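Side-chain contacts in uncharacterized HDOD domain protein (Geobacter sulfurreducens, PDB 3HC1), which is of unknown function but carries a two-iron HD-type metal site in an all-helical HDOD fold, consistent with a metal-dependent phosphohydrolase: residues H66-P71 and R77-I82; L94-F99 and N141-Y146. One frame throughout, in Å; residues are numbered along the deposited sequence.

Interaction 1 (H66-P71 and R77-I82)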
# COMPACT_ATOMS: atom_id res chain seq x y z
N HIS A 66 4.54 17.76 -9.22
CA HIS A 66 3.10 17.83 -8.94
C HIS A 66 2.73 17.29 -7.54
O HIS A 66 2.01 17.94 -6.78
CB HIS A 66 2.31 17.10 -10.04
CG HIS A 66 0.84 17.05 -9.81
ND1 HIS A 66 -0.01 18.08 -10.18
CD2 HIS A 66 0.05 16.11 -9.24
CE1 HIS A 66 -1.25 17.77 -9.85
NE2 HIS A 66 -1.24 16.58 -9.27
N LEU A 67 3.22 16.12 -7.19
CA LEU A 67 2.93 15.55 -5.86
C LEU A 67 3.57 16.42 -4.78
O LEU A 67 2.95 16.66 -3.76
CB LEU A 67 3.43 14.12 -5.77
CG LEU A 67 3.11 13.31 -4.53
CD1 LEU A 67 1.57 13.38 -4.20
CD2 LEU A 67 3.60 11.88 -4.76
N ALA A 68 4.79 16.91 -5.03
CA ALA A 68 5.52 17.76 -4.08
C ALA A 68 4.73 19.01 -3.78
O ALA A 68 4.64 19.43 -2.63
CB ALA A 68 6.94 18.15 -4.63
N ASN A 69 4.09 19.57 -4.81
CA ASN A 69 3.34 20.80 -4.64
C ASN A 69 1.99 20.60 -4.02
O ASN A 69 1.38 21.57 -3.61
CB ASN A 69 3.20 21.57 -5.96
CG ASN A 69 2.93 23.02 -5.73
OD1 ASN A 69 3.48 23.63 -4.80
ND2 ASN A 69 2.07 23.60 -6.55
N SER A 70 1.51 19.37 -3.93
CA SER A 70 0.23 19.13 -3.30
C SER A 70 0.24 19.57 -1.82
O SER A 70 1.29 19.53 -1.16
CB SER A 70 -0.18 17.66 -3.43
OG SER A 70 0.66 16.82 -2.67
N PRO A 71 -0.92 20.01 -1.31
CA PRO A 71 -0.97 20.50 0.09
C PRO A 71 -0.32 19.54 1.09
O PRO A 71 0.45 19.96 1.95
CB PRO A 71 -2.47 20.63 0.38
CG PRO A 71 -3.15 20.66 -0.97
CD PRO A 71 -2.19 20.19 -2.03
N ARG A 77 3.67 26.37 0.51
CA ARG A 77 4.90 26.77 -0.20
C ARG A 77 4.91 26.19 -1.62
O ARG A 77 4.79 24.97 -1.79
CB ARG A 77 6.21 26.40 0.53
CG ARG A 77 6.05 25.57 1.78
CD ARG A 77 6.38 26.32 3.04
NE ARG A 77 7.52 25.68 3.68
CZ ARG A 77 7.91 25.89 4.93
NH1 ARG A 77 7.28 26.77 5.74
NH2 ARG A 77 8.97 25.22 5.37
N PRO A 78 5.06 27.07 -2.64
CA PRO A 78 5.02 26.68 -4.05
C PRO A 78 6.23 25.90 -4.57
O PRO A 78 7.34 26.45 -4.66
CB PRO A 78 4.86 28.01 -4.81
CG PRO A 78 5.18 29.09 -3.84
CD PRO A 78 5.13 28.54 -2.46
N ILE A 79 6.00 24.65 -4.93
CA ILE A 79 7.02 23.78 -5.52
C ILE A 79 6.79 23.74 -7.02
O ILE A 79 5.76 23.27 -7.48
CB ILE A 79 6.92 22.36 -4.97
CG1 ILE A 79 7.07 22.38 -3.45
CG2 ILE A 79 7.94 21.46 -5.61
CD1 ILE A 79 8.33 23.03 -2.95
N SER A 80 7.74 24.27 -7.77
CA SER A 80 7.62 24.45 -9.22
C SER A 80 8.71 23.72 -9.99
O SER A 80 8.46 23.21 -11.08
CB SER A 80 7.63 25.93 -9.56
OG SER A 80 8.03 26.72 -8.44
N SER A 81 9.91 23.69 -9.43
CA SER A 81 10.98 22.86 -9.95
C SER A 81 11.24 21.67 -9.03
O SER A 81 10.82 21.64 -7.86
CB SER A 81 12.27 23.67 -10.08
OG SER A 81 12.69 24.16 -8.82
N ILE A 82 11.96 20.70 -9.57
CA ILE A 82 12.55 19.62 -8.81
C ILE A 82 13.58 20.11 -7.76
O ILE A 82 13.70 19.54 -6.66
CB ILE A 82 13.18 18.60 -9.78
CG1 ILE A 82 13.38 17.27 -9.07
CG2 ILE A 82 14.45 19.17 -10.46
CD1 ILE A 82 12.03 16.60 -8.70
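Asn-69, in the last turn of helix 58-69, reaches across to Ile-79 and takes its backbone N-H on the side-chain oxygen. The contact is a side-chain-to-backbone hydrogen bond within the all-helical HDOD domain: it ties the loop that runs from the short helix 71-74 to helix 82-108 against the end of the helix that precedes both. The bond from Ile-79 N to Asn-69 OD1 is short, 2.7 Å, and nearly straight at the hydrogen, 171°. Yet the donor does not lie on a lone pair; it stands well above the plane of the amide, 55° out of it. Asn-69 CG lies anti to its own N (chi1 -157°), which swings the amide toward the loop although the CA-CB bond itself does not aim there. The same amide lies alongside the backbone of the loop, with Asn-69 CG 3.3 Å from Ile-79 O and Asn-69 OD1 3.5 Å from Pro-78 CA.

Beside this polar link is an apolar one. Ala-68 and Ile-79 point their CB atoms at each other's segment, and the small methyl of Ala-68 lets the branched side chain come close. Ile-79 also rests on Tyr-88 and Ala-68 on Ala-85 and Leu-89, all of helix 82-108, so the pair sits where three pieces of the fold converge. Ser-81, at the N-cap of that helix, bonds through OG to Asp-84 N. In Ile-79 it is the CG2 branch, anti to the backbone N, that makes the apolar touch, with Ile-79 CG2 3.6 Å from Ala-68 CB.

Interaction 2 (L94-F99 and N141-Y146)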
# COMPACT_ATOMS: atom_id res chain seq x y z
N LEU A 94 11.19 13.00 -0.44
CA LEU A 94 11.55 12.86 -1.85
C LEU A 94 11.54 11.38 -2.33
O LEU A 94 11.00 11.10 -3.40
CB LEU A 94 12.87 13.53 -2.19
CG LEU A 94 13.29 13.58 -3.67
CD1 LEU A 94 12.31 14.38 -4.48
CD2 LEU A 94 14.71 14.15 -3.80
N ARG A 95 12.17 10.48 -1.58
CA ARG A 95 12.12 9.02 -1.84
C ARG A 95 10.66 8.57 -1.94
O ARG A 95 10.29 7.82 -2.83
CB ARG A 95 12.80 8.21 -0.73
CG ARG A 95 14.37 8.18 -0.69
CD ARG A 95 14.83 7.79 0.75
NE ARG A 95 16.20 7.30 0.81
CZ ARG A 95 16.94 7.18 1.91
NH1 ARG A 95 16.47 7.51 3.12
NH2 ARG A 95 18.19 6.73 1.82
N GLU A 96 9.84 9.04 -1.02
CA GLU A 96 8.42 8.71 -0.99
C GLU A 96 7.70 9.19 -2.22
O GLU A 96 6.92 8.47 -2.79
CB GLU A 96 7.74 9.36 0.21
CG GLU A 96 6.35 8.88 0.44
CD GLU A 96 5.75 9.40 1.73
OE1 GLU A 96 6.27 9.05 2.82
OE2 GLU A 96 4.75 10.15 1.64
N ALA A 97 7.94 10.44 -2.60
CA ALA A 97 7.26 11.02 -3.77
C ALA A 97 7.71 10.31 -5.07
O ALA A 97 6.88 10.03 -5.96
CB ALA A 97 7.53 12.52 -3.85
N ILE A 98 9.01 10.06 -5.19
CA ILE A 98 9.56 9.35 -6.38
C ILE A 98 8.97 7.91 -6.48
O ILE A 98 8.51 7.47 -7.55
CB ILE A 98 11.12 9.32 -6.37
CG1 ILE A 98 11.68 10.75 -6.56
CG2 ILE A 98 11.63 8.45 -7.50
CD1 ILE A 98 13.19 10.84 -6.50
N PHE A 99 9.01 7.21 -5.35
CA PHE A 99 8.45 5.89 -5.29
C PHE A 99 7.00 5.87 -5.81
O PHE A 99 6.64 5.05 -6.64
CB PHE A 99 8.50 5.36 -3.86
CG PHE A 99 7.97 3.99 -3.71
CD1 PHE A 99 8.79 2.90 -3.92
CD2 PHE A 99 6.65 3.78 -3.37
CE1 PHE A 99 8.30 1.61 -3.80
CE2 PHE A 99 6.15 2.48 -3.25
CZ PHE A 99 6.99 1.42 -3.46
N ASN A 141 10.89 4.90 11.05
CA ASN A 141 11.08 5.08 9.62
C ASN A 141 9.73 4.93 8.94
O ASN A 141 9.44 3.87 8.40
CB ASN A 141 12.09 4.06 9.10
CG ASN A 141 13.51 4.37 9.51
OD1 ASN A 141 14.10 3.68 10.34
ND2 ASN A 141 14.08 5.43 8.93
N PRO A 142 8.88 5.98 9.01
CA PRO A 142 7.51 5.85 8.49
C PRO A 142 7.40 5.67 6.97
O PRO A 142 6.38 5.14 6.50
CB PRO A 142 6.82 7.14 8.92
CG PRO A 142 7.95 8.09 9.37
CD PRO A 142 9.12 7.27 9.71
N VAL A 143 8.40 6.11 6.20
CA VAL A 143 8.36 5.85 4.76
C VAL A 143 8.30 4.33 4.45
O VAL A 143 7.67 3.94 3.48
CB VAL A 143 9.45 6.65 3.97
CG1 VAL A 143 9.35 6.34 2.46
CG2 VAL A 143 9.25 8.17 4.17
N ASN A 144 8.93 3.49 5.28
CA ASN A 144 8.90 2.03 5.12
C ASN A 144 7.46 1.48 5.26
O ASN A 144 7.07 0.56 4.54
CB ASN A 144 9.74 1.31 6.17
CG ASN A 144 11.20 1.62 6.06
OD1 ASN A 144 11.60 2.72 5.73
ND2 ASN A 144 12.01 0.65 6.39
N VAL A 145 6.69 2.12 6.12
CA VAL A 145 5.29 1.75 6.29
C VAL A 145 4.49 2.23 5.10
O VAL A 145 3.57 1.56 4.64
CB VAL A 145 4.69 2.34 7.59
CG1 VAL A 145 3.29 1.83 7.83
CG2 VAL A 145 5.55 2.01 8.79
N TYR A 146 4.77 3.43 4.64
CA TYR A 146 4.13 3.96 3.46
C TYR A 146 4.31 3.00 2.24
O TYR A 146 3.35 2.66 1.55
CB TYR A 146 4.67 5.34 3.10
CG TYR A 146 4.03 5.95 1.86
CD1 TYR A 146 4.56 5.72 0.60
CD2 TYR A 146 2.91 6.76 1.95
CE1 TYR A 146 4.01 6.24 -0.52
CE2 TYR A 146 2.34 7.33 0.77
CZ TYR A 146 2.89 7.04 -0.44
OH TYR A 146 2.38 7.58 -1.59
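Glu-96 lays its side chain over one face of the Tyr-146 ring, joining helix 82-108 to the first turns of helix 142-150 in the buried interior of the all-helical HDOD fold. Two flat groups stack here: the carboxylate and the ring are only 7° from parallel. Glu-96 CG makes a CH-pi contact, 3.8 Å from the centroid of the Tyr-146 ring and 17° off its normal. With CG anti to the backbone N (chi1 -170°) and the chain extended beyond it, the acid is carried out across the phenol, while OE2 lies over the CD2-CE2 side, with Glu-96 OE2 3.8 Å from Tyr-146 CE2.

Buried as it is, the carboxylate has polar partners: OE1 pairs with Lys-131 in a salt bridge and OE2 is hydrogen-bonded to the hydroxyl of Tyr-73. The lysine would probably help keep the acid ionised. Tyr-146 is held at its far end, where OH bonds to Thr-100 OG1, and its ring also packs against Leu-124 and Ala-127 of helix 116-136. A serine in place of Tyr-146 would probably leave the Glu-96 carboxylate without its stacking surface and Thr-100 without the phenol hydroxyl. Val-143, one turn earlier, flanks the acid: its CG2 methyl meets the same oxygen that faces Lys-131, with Val-143 CG2 3.4 Å from Glu-96 OE1.

Overall arrangement
Following the chain from the N terminus, helix 58-69 leads into interaction 1, which closes a short loop through helix 71-74 and pins the approach to helix 82-108. The chain then runs along that long helix, whose middle enters interaction 2; this second loop is much wider, passing through helix 116-136 before helix 142-150 returns. The two contacts follow in series, neither nested nor crossed, with centres about 16 Å apart. They meet in packing, Leu-67 CD2 lying 3.9 Å from Ala-97 CA, where helix 58-69 rests on helix 82-108. Interaction 1 lies toward the periphery, away from the irons; interaction 2 is deeper, the side chain of Tyr-146 about 10 Å from that of iron-binding His-152.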